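Local coordinates for probable fatty acyl-CoA transferase Rv3272 (Mycobacterium tuberculosis, PDB 5YX6), which binds fatty acyl-CoAs of varying chain length, palmitoyl-CoA most tightly, and is probably a family III CoA transferase of fatty acid metabolism, at residues 8-13 / 185-190; 30-33 / 37-40; 20-25 / 67-72; 126-131 / 180-185. All blocks are in the same frame, centred on the assembly; numbering follows the deposited sequence.

Contact 1 of 4, residues 8-13 / 185-190; sequences KPLDGF and AVLAAL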
# COMPACT_ATOMS: atom_id res chain seq x y z
N LYS A 8 22.90 2.75 -10.55
CA LYS A 8 21.62 2.67 -9.85
C LYS A 8 21.60 3.74 -8.77
O LYS A 8 22.66 4.11 -8.25
CB LYS A 8 21.42 1.28 -9.24
CG LYS A 8 21.20 0.18 -10.23
CD LYS A 8 20.70 -1.04 -9.51
CE LYS A 8 20.22 -2.11 -10.48
NZ LYS A 8 19.52 -3.20 -9.74
N PRO A 9 20.41 4.23 -8.42
CA PRO A 9 20.29 5.38 -7.51
C PRO A 9 21.09 5.27 -6.21
O PRO A 9 21.61 6.28 -5.77
CB PRO A 9 18.79 5.43 -7.22
CG PRO A 9 18.16 4.87 -8.45
CD PRO A 9 19.09 3.79 -8.92
N LEU A 10 21.19 4.07 -5.64
CA LEU A 10 21.77 3.88 -4.31
C LEU A 10 23.13 3.17 -4.29
O LEU A 10 23.53 2.65 -3.24
CB LEU A 10 20.80 3.09 -3.43
CG LEU A 10 19.41 3.70 -3.27
CD1 LEU A 10 18.59 2.94 -2.24
CD2 LEU A 10 19.55 5.16 -2.87
N ASP A 11 23.83 3.12 -5.42
CA ASP A 11 25.20 2.60 -5.45
C ASP A 11 26.06 3.25 -4.38
O ASP A 11 26.04 4.47 -4.20
CB ASP A 11 25.87 2.84 -6.82
CG ASP A 11 25.27 1.98 -7.92
OD1 ASP A 11 24.64 0.94 -7.59
OD2 ASP A 11 25.46 2.32 -9.11
N GLY A 12 26.79 2.43 -3.63
CA GLY A 12 27.69 2.93 -2.62
C GLY A 12 27.08 3.04 -1.23
O GLY A 12 27.81 3.18 -0.26
N PHE A 13 25.75 2.98 -1.13
CA PHE A 13 25.10 3.06 0.19
C PHE A 13 25.03 1.69 0.86
O PHE A 13 24.69 0.69 0.23
CB PHE A 13 23.69 3.64 0.07
CG PHE A 13 23.65 5.10 -0.25
CD1 PHE A 13 24.68 5.94 0.12
CD2 PHE A 13 22.58 5.63 -0.94
CE1 PHE A 13 24.63 7.29 -0.19
CE2 PHE A 13 22.52 6.97 -1.23
CZ PHE A 13 23.55 7.80 -0.86
N ALA A 185 10.31 6.41 3.10
CA ALA A 185 10.84 7.24 4.17
C ALA A 185 12.37 7.19 4.26
O ALA A 185 13.02 8.18 4.55
CB ALA A 185 10.23 6.83 5.48
N VAL A 186 12.95 6.02 3.99
CA VAL A 186 14.40 5.92 3.92
C VAL A 186 14.93 6.77 2.77
O VAL A 186 15.91 7.49 2.92
CB VAL A 186 14.86 4.46 3.75
CG1 VAL A 186 16.30 4.41 3.31
CG2 VAL A 186 14.65 3.67 5.06
N LEU A 187 14.27 6.70 1.62
CA LEU A 187 14.68 7.46 0.45
C LEU A 187 14.64 8.97 0.73
O LEU A 187 15.58 9.70 0.38
CB LEU A 187 13.79 7.12 -0.74
CG LEU A 187 14.22 6.09 -1.78
CD1 LEU A 187 15.47 5.33 -1.39
CD2 LEU A 187 13.07 5.14 -2.12
N ALA A 188 13.57 9.42 1.37
CA ALA A 188 13.46 10.82 1.75
C ALA A 188 14.61 11.22 2.66
O ALA A 188 15.24 12.26 2.47
CB ALA A 188 12.12 11.09 2.43
N ALA A 189 14.92 10.36 3.64
CA ALA A 189 16.01 10.62 4.56
C ALA A 189 17.37 10.70 3.86
O ALA A 189 18.18 11.57 4.17
CB ALA A 189 16.04 9.56 5.64
N LEU A 190 17.61 9.80 2.92
CA LEU A 190 18.85 9.80 2.14
C LEU A 190 19.00 11.10 1.34
O LEU A 190 20.10 11.61 1.17
CB LEU A 190 18.89 8.60 1.20
CG LEU A 190 19.15 7.26 1.89
CD1 LEU A 190 18.93 6.12 0.90
CD2 LEU A 190 20.55 7.20 2.50

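Contact 2 of 4, residues 30-33 / 37-40; sequences VLVD and EVIK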
# COMPACT_ATOMS: atom_id res chain seq x y z
N VAL A 30 13.39 -3.43 -1.80
CA VAL A 30 13.28 -2.24 -2.63
C VAL A 30 14.61 -1.51 -2.71
O VAL A 30 15.03 -1.10 -3.78
CB VAL A 30 12.20 -1.26 -2.10
CG1 VAL A 30 12.30 0.08 -2.82
CG2 VAL A 30 10.79 -1.86 -2.26
N LEU A 31 15.28 -1.36 -1.57
CA LEU A 31 16.60 -0.74 -1.53
C LEU A 31 17.64 -1.52 -2.33
O LEU A 31 18.47 -0.92 -3.03
CB LEU A 31 17.07 -0.60 -0.08
CG LEU A 31 16.64 0.63 0.74
CD1 LEU A 31 15.65 1.51 -0.00
CD2 LEU A 31 16.11 0.24 2.10
N VAL A 32 17.60 -2.84 -2.24
CA VAL A 32 18.47 -3.71 -3.02
C VAL A 32 18.25 -3.50 -4.51
O VAL A 32 19.21 -3.38 -5.27
CB VAL A 32 18.25 -5.20 -2.69
CG1 VAL A 32 18.96 -6.09 -3.68
CG2 VAL A 32 18.75 -5.49 -1.29
N ASP A 33 16.99 -3.45 -4.92
CA ASP A 33 16.65 -3.26 -6.33
C ASP A 33 17.19 -1.92 -6.84
O ASP A 33 17.51 -1.77 -8.02
CB ASP A 33 15.13 -3.31 -6.53
CG ASP A 33 14.53 -4.68 -6.18
OD1 ASP A 33 15.28 -5.69 -6.12
OD2 ASP A 33 13.28 -4.75 -5.99
N GLU A 37 23.79 -1.83 -0.94
CA GLU A 37 24.29 -3.03 -0.29
C GLU A 37 23.55 -3.20 1.02
O GLU A 37 23.75 -2.43 1.95
CB GLU A 37 25.80 -2.93 -0.05
CG GLU A 37 26.37 -4.08 0.79
CD GLU A 37 27.88 -3.97 1.03
OE1 GLU A 37 28.33 -2.91 1.52
OE2 GLU A 37 28.61 -4.93 0.73
N VAL A 38 22.69 -4.21 1.09
CA VAL A 38 21.86 -4.41 2.27
C VAL A 38 22.28 -5.66 3.04
O VAL A 38 22.26 -6.76 2.52
CB VAL A 38 20.37 -4.53 1.88
CG1 VAL A 38 19.53 -4.89 3.10
CG2 VAL A 38 19.89 -3.24 1.23
N ILE A 39 22.67 -5.46 4.29
CA ILE A 39 23.21 -6.54 5.10
C ILE A 39 22.19 -6.96 6.14
O ILE A 39 21.87 -6.18 7.05
CB ILE A 39 24.51 -6.12 5.81
CG1 ILE A 39 25.55 -5.65 4.80
CG2 ILE A 39 25.05 -7.27 6.66
CD1 ILE A 39 26.81 -5.13 5.45
N LYS A 40 21.65 -8.17 5.99
CA LYS A 40 20.75 -8.75 6.98
C LYS A 40 21.52 -9.09 8.24
O LYS A 40 22.63 -9.60 8.17
CB LYS A 40 20.07 -10.01 6.44
CG LYS A 40 18.93 -9.80 5.49
CD LYS A 40 18.24 -11.12 5.20
CE LYS A 40 17.26 -11.52 6.30
NZ LYS A 40 16.11 -10.57 6.43

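Contact 3 of 4, residues 20-25 / 67-72; sequences QNVAGP and LPNNRG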
# COMPACT_ATOMS: atom_id res chain seq x y z
N GLN A 20 12.62 -8.62 10.35
CA GLN A 20 12.18 -9.99 10.05
C GLN A 20 10.79 -10.02 9.43
O GLN A 20 10.09 -9.01 9.41
CB GLN A 20 12.20 -10.88 11.29
CG GLN A 20 13.55 -11.00 11.96
CD GLN A 20 13.44 -11.64 13.33
OE1 GLN A 20 13.01 -12.79 13.45
NE2 GLN A 20 13.82 -10.90 14.36
N ASN A 21 10.41 -11.20 8.94
CA ASN A 21 9.07 -11.45 8.39
C ASN A 21 8.90 -10.69 7.07
O ASN A 21 9.73 -10.85 6.18
CB ASN A 21 8.00 -11.10 9.42
CG ASN A 21 8.22 -11.82 10.75
OD1 ASN A 21 8.52 -13.02 10.77
ND2 ASN A 21 8.09 -11.09 11.86
N VAL A 22 7.86 -9.88 6.90
CA VAL A 22 7.58 -9.37 5.54
C VAL A 22 7.76 -7.87 5.30
O VAL A 22 8.46 -7.49 4.36
CB VAL A 22 6.14 -9.77 5.09
CG1 VAL A 22 5.78 -9.12 3.74
CG2 VAL A 22 6.01 -11.29 5.00
N ALA A 23 7.15 -7.01 6.12
CA ALA A 23 7.15 -5.56 5.88
C ALA A 23 8.57 -4.95 5.78
O ALA A 23 8.94 -4.36 4.76
CB ALA A 23 6.36 -4.86 6.94
N GLY A 24 9.34 -5.07 6.86
CA GLY A 24 10.70 -4.57 6.88
C GLY A 24 11.59 -5.16 5.80
O GLY A 24 12.35 -4.42 5.15
N PRO A 25 11.55 -6.48 5.61
CA PRO A 25 12.36 -7.05 4.53
C PRO A 25 11.96 -6.59 3.12
O PRO A 25 12.84 -6.56 2.26
CB PRO A 25 12.15 -8.55 4.69
CG PRO A 25 11.92 -8.72 6.16
CD PRO A 25 11.10 -7.52 6.55
N LEU A 67 12.20 -16.13 0.79
CA LEU A 67 12.90 -16.00 -0.49
C LEU A 67 12.57 -14.75 -1.33
O LEU A 67 13.49 -14.12 -1.86
CB LEU A 67 12.63 -17.25 -1.34
CG LEU A 67 13.39 -17.27 -2.67
CD1 LEU A 67 14.39 -18.42 -2.67
CD2 LEU A 67 12.45 -17.39 -3.84
N PRO A 68 11.29 -14.38 -1.46
CA PRO A 68 11.02 -13.26 -2.38
C PRO A 68 11.57 -11.89 -1.93
O PRO A 68 11.80 -11.05 -2.79
CB PRO A 68 9.49 -13.21 -2.44
CG PRO A 68 9.02 -14.52 -1.95
CD PRO A 68 10.03 -14.96 -0.94
N ASN A 69 11.77 -11.68 -0.63
CA ASN A 69 12.16 -10.35 -0.16
C ASN A 69 13.59 -10.23 0.37
O ASN A 69 13.92 -9.26 1.05
CB ASN A 69 11.19 -9.87 0.92
CG ASN A 69 9.77 -9.66 0.40
OD1 ASN A 69 9.56 -9.26 -0.74
ND2 ASN A 69 8.80 -9.88 1.27
N ASN A 70 14.45 -11.21 0.07
CA ASN A 70 15.83 -11.16 0.54
C ASN A 70 16.85 -11.52 -0.53
O ASN A 70 17.97 -11.91 -0.23
CB ASN A 70 16.00 -12.07 1.75
CG ASN A 70 15.15 -11.64 2.90
OD1 ASN A 70 15.47 -10.70 3.61
ND2 ASN A 70 14.00 -12.29 3.05
N ARG A 71 16.45 -11.40 -1.79
CA ARG A 71 17.36 -11.66 -2.89
C ARG A 71 18.41 -10.56 -3.00
O ARG A 71 18.09 -9.38 -2.86
CB ARG A 71 16.56 -11.81 -4.19
CG ARG A 71 15.59 -12.98 -4.15
CD ARG A 71 14.55 -12.93 -5.25
NE ARG A 71 13.69 -11.75 -5.12
CZ ARG A 71 13.77 -10.68 -5.91
NH1 ARG A 71 12.95 -9.66 -5.71
NH2 ARG A 71 14.66 -10.63 -6.88
N GLY A 72 19.66 -10.95 -3.20
CA GLY A 72 20.73 -9.99 -3.42
C GLY A 72 21.18 -9.35 -2.13
O GLY A 72 21.99 -8.43 -2.13

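Contact 4 of 4, residues 126-131 / 180-185; sequences IYARLT and HVLAQA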
# COMPACT_ATOMS: atom_id res chain seq x y z
N ILE A 126 21.47 7.27 9.15
CA ILE A 126 20.02 7.35 9.14
C ILE A 126 19.47 6.13 9.88
O ILE A 126 19.92 5.00 9.67
CB ILE A 126 19.50 7.43 7.70
CG1 ILE A 126 19.86 8.80 7.13
CG2 ILE A 126 18.00 7.19 7.63
CD1 ILE A 126 20.00 8.83 5.64
N TYR A 127 18.54 6.38 10.79
CA TYR A 127 17.98 5.33 11.65
C TYR A 127 16.49 5.18 11.39
O TYR A 127 15.73 6.12 11.58
CB TYR A 127 18.24 5.67 13.11
CG TYR A 127 18.23 4.50 14.06
CD1 TYR A 127 17.03 3.91 14.46
CD2 TYR A 127 19.41 4.00 14.59
CE1 TYR A 127 17.02 2.85 15.34
CE2 TYR A 127 19.41 2.94 15.46
CZ TYR A 127 18.22 2.37 15.84
OH TYR A 127 18.22 1.31 16.72
N ALA A 128 16.06 4.00 10.94
CA ALA A 128 14.66 3.81 10.57
C ALA A 128 13.96 2.71 11.39
O ALA A 128 14.45 1.59 11.45
CB ALA A 128 14.56 3.50 9.07
N ARG A 129 12.83 3.05 12.00
CA ARG A 129 12.08 2.12 12.85
C ARG A 129 10.69 1.77 12.32
O ARG A 129 9.88 2.66 12.04
CB ARG A 129 11.96 2.68 14.27
CG ARG A 129 13.21 3.42 14.70
CD ARG A 129 13.21 3.76 16.18
NE ARG A 129 13.41 2.58 17.01
CZ ARG A 129 13.72 2.64 18.30
NH1 ARG A 129 13.90 1.52 18.99
NH2 ARG A 129 13.88 3.82 18.89
N LEU A 130 10.43 0.48 12.16
CA LEU A 130 9.12 -0.01 11.77
C LEU A 130 8.45 -0.76 12.92
O LEU A 130 9.00 -1.72 13.44
CB LEU A 130 9.23 -0.92 10.54
CG LEU A 130 7.94 -1.56 10.03
CD1 LEU A 130 6.93 -0.51 9.65
CD2 LEU A 130 8.25 -2.44 8.83
N THR A 131 7.29 -0.28 13.37
CA THR A 131 6.57 -0.99 14.44
C THR A 131 5.14 -1.33 14.00
O THR A 131 4.69 -0.89 12.94
CB THR A 131 6.50 -0.16 15.74
OG1 THR A 131 5.66 0.98 15.55
CG2 THR A 131 7.89 0.28 16.18
N HIS A 180 6.60 -0.51 1.50
CA HIS A 180 6.83 0.56 0.52
C HIS A 180 6.91 1.94 1.17
O HIS A 180 7.65 2.80 0.70
CB HIS A 180 5.75 0.52 -0.57
CG HIS A 180 5.93 -0.62 -1.52
ND1 HIS A 180 7.01 -0.71 -2.38
CD2 HIS A 180 5.22 -1.76 -1.69
CE1 HIS A 180 6.93 -1.84 -3.06
NE2 HIS A 180 5.86 -2.50 -2.66
N VAL A 181 6.14 2.15 2.25
CA VAL A 181 6.14 3.44 2.93
C VAL A 181 7.46 3.65 3.68
O VAL A 181 8.03 4.74 3.65
CB VAL A 181 4.97 3.55 3.92
CG1 VAL A 181 5.11 4.83 4.74
CG2 VAL A 181 3.64 3.56 3.18
N LEU A 182 7.95 2.59 4.30
CA LEU A 182 9.25 2.62 4.96
C LEU A 182 10.36 2.92 3.96
O LEU A 182 11.25 3.73 4.23
CB LEU A 182 9.52 1.28 5.65
CG LEU A 182 10.85 1.21 6.41
CD1 LEU A 182 10.95 2.29 7.48
CD2 LEU A 182 11.00 -0.16 7.02
N ALA A 183 10.33 2.24 2.81
CA ALA A 183 11.30 2.45 1.75
C ALA A 183 11.26 3.91 1.29
O ALA A 183 12.30 4.55 1.11
CB ALA A 183 11.04 1.51 0.58
N GLN A 184 10.04 4.41 1.11
CA GLN A 184 9.83 5.82 0.79
C GLN A 184 10.52 6.72 1.83
O GLN A 184 11.25 7.66 1.48
CB GLN A 184 8.33 6.11 0.72
CG GLN A 184 7.95 7.58 0.68
CD GLN A 184 6.51 7.80 1.12
OE1 GLN A 184 6.25 8.38 2.18
NE2 GLN A 184 5.56 7.35 0.31
N ALA A 185 10.31 6.41 3.10
CA ALA A 185 10.84 7.24 4.17
C ALA A 185 12.37 7.19 4.26
O ALA A 185 13.02 8.18 4.55
CB ALA A 185 10.23 6.83 5.48

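Contact 1 of 4, residues 8-13 / 185-190
L10, F13 and L190 each set CG anti to their own carbonyl carbon, with chi1 of -57° in L10 and -73° in L190, which helps bring their ends together. The two methyls of L10 then part company. CD1 reaches L187 CD1 at 4.0 Å, and CD2 reaches L190 CD1 at 3.9 Å. L10 crosses both helix leucines at about a right angle, one methyl to each; the two are three residues apart on the helix. L190 CD1 also meets the ring of F13, with F13 CD2 4.1 Å away. L190 CD2 stands over one face of that ring, 4.2 Å above its plane and displaced toward the rim. L10 CD2 lies at the edge of the same ring, in its plane, so L190 and L10 border the phenyl group from two directions.

All of this joins the loop leading into strand 14-17, the first strand of the parallel Rossmann-type sheet, to helix 173-196, which packs on that sheet. The loop is shaped by two successive turns. A type I turn runs from K8 to D11, with D11 N bonded to K8 O, and a type II turn runs from L10 to F13, with F13 N bonded to L10 O. The K8 backbone N-H also points almost straight at D11 OD2, at 3.0 Å and 177°, though it comes from above the carboxylate plane. R195 of the second subunit makes a cation-pi contact with F13 and hydrogen-bonds the carbonyls of P9 and D11, while L191 of that subunit packs on L10 and L190.

Contact 2 of 4, residues 30-33 / 37-40
V38 meets V32 and L31 through carbon atoms alone, and no hydrogen bond crosses between residues 30-33 and 37-40. The closest apolar pair is methyl to methyl, V32 CG2 to V38 CG2 at 3.6 Å. V32 CG2 also lies 3.7 Å from V38 CB, so it rests against the branch point of V38 as well as one methyl. The two valines cross at about a right angle. Both have CG1 anti to the backbone N (chi1 169° in V32 and 174° in V38), which sets CG2 beside the N and into the contact. L31 takes part with the root of its side chain, L31 CB lying 4.1 Å from V38 CG2. That single methyl of V38 therefore touches two consecutive helix residues.

Polar interactions lie around the apolar contact. The carboxylate of E37 forms salt bridges with R14 and K74, and the ammonium of K40 forms one with E47. On the helix, D33 OD2 is hydrogen-bonded to T365. Backbone bonds tie E37 and I39 to strand 14-17, and V38 to K74.

The contact closes the beta-alpha-beta unit of strand 14-17, helix 23-33 and strand 37-42, the opening crossover of the Rossmann-type domain. V38 points from the sheet to the helix and also packs on V15 and D17 of the neighbouring strand. From helix 23-33, V30 and L31 pack on helix 173-196, with V30 on H180 and A183, and L31 on L187.

Contact 3 of 4, residues 20-25 / 67-72
P25 and N69 bring the two backbones to their nearest approach, with P25 CA 5.7 Å from N69 CA. P25 lies in the first turn of helix 23-33, where that helix follows strand 14-17 of the Rossmann-type sheet. Residues 67-72 belong to the loop leading into strand 74-77, outermost in the sheet of this chain. The carbonyl oxygens P25 O and N69 O are 3.1 Å apart. Both are acceptors, so no hydrogen bond can link them. K73 NZ instead hydrogen-bonds both oxygens, and its positive charge probably eases their close approach.

N69 contributes most of the loop's side of the contact. Its CB packs against the proline, with N69 CB 4.1 Å from P25 CB. Its CG is anti to the carbonyl carbon (chi1 -65°), and the amide extends toward the start of the helix. There N69 ND2 is 3.9 Å from V22 O, too long for a hydrogen bond, and it also lies near V22 CG1. V22 also touches D175, the inferred nucleophile, so this edge of the contact adjoins the probable active site.

The amide oxygen of N70 touches the proline, N70 OD1 lying 4.1 Å from P25 CB. That oxygen accepts hydrogen bonds from K40 NZ and K73 NZ, and N70 ND2 donates to F66 O, so both ends of the amide are held. Within the loop, R71 folds back on the P68 carbonyl. R71 NE donates to P68 O at 3.1 Å, with the oxygen close to the guanidinium plane but the donor 46° out of the carbonyl plane.

Contact 4 of 4, residues 126-131 / 180-185
L182 reaches from helix 173-196 to A128 and L130 of strand 126-131. From CB the chain runs to CG, which is anti to the backbone N (chi1 -178°), and there it forks toward the strand. CD1 goes to A128, with L182 CD1 4.1 Å from A128 CB. CD2 goes to L130 and touches it twice. L182 CD2 is 4.0 Å from L130 CD2 and equally far from L130 CB, so this methyl lies against both the root and a tip of the strand leucine.

A128 and L130 are two residues apart and therefore point to the same face of the parallel sheet, the face on which helix 173-196 packs in this Rossmann-type domain. L182 spans them with one methyl each. L130 also has its CG anti to the backbone N, which helps carry its CD2 to L182, and the two leucines cross at a slant. No hydrogen bond links the segments. V204 of the adjacent strand 201-205 packs on both leucines. On the helix's dimer side, Q184 NE2 of each subunit is hydrogen-bonded to H180 ND1 of the other.

How the contacts relate
Contacts 1 and 4 use successive parts of helix 173-196 and share A185; their centres lie 12 Å apart. L190 CD2 of contact 1 meets I126 CD1 of contact 4 at 3.6 Å. Contacts 2 and 3 share helix 23-33, and V32 CG1 packs on R71 O at 3.5 Å between them. Contact 1 joins contact 2 where F13 O meets E37 N at 2.9 Å. L130 of contact 4 packs against the start of helix 23-33 in contact 3, with L130 CD2 3.5 Å from G24 N. The inferred nucleophile D175 lies about 4 Å from V22 and 7 Å from L130, side chain to side chain. A bound benzamidine, probably from the crystallisation liquor, lies about 6 Å from the F13 side chain.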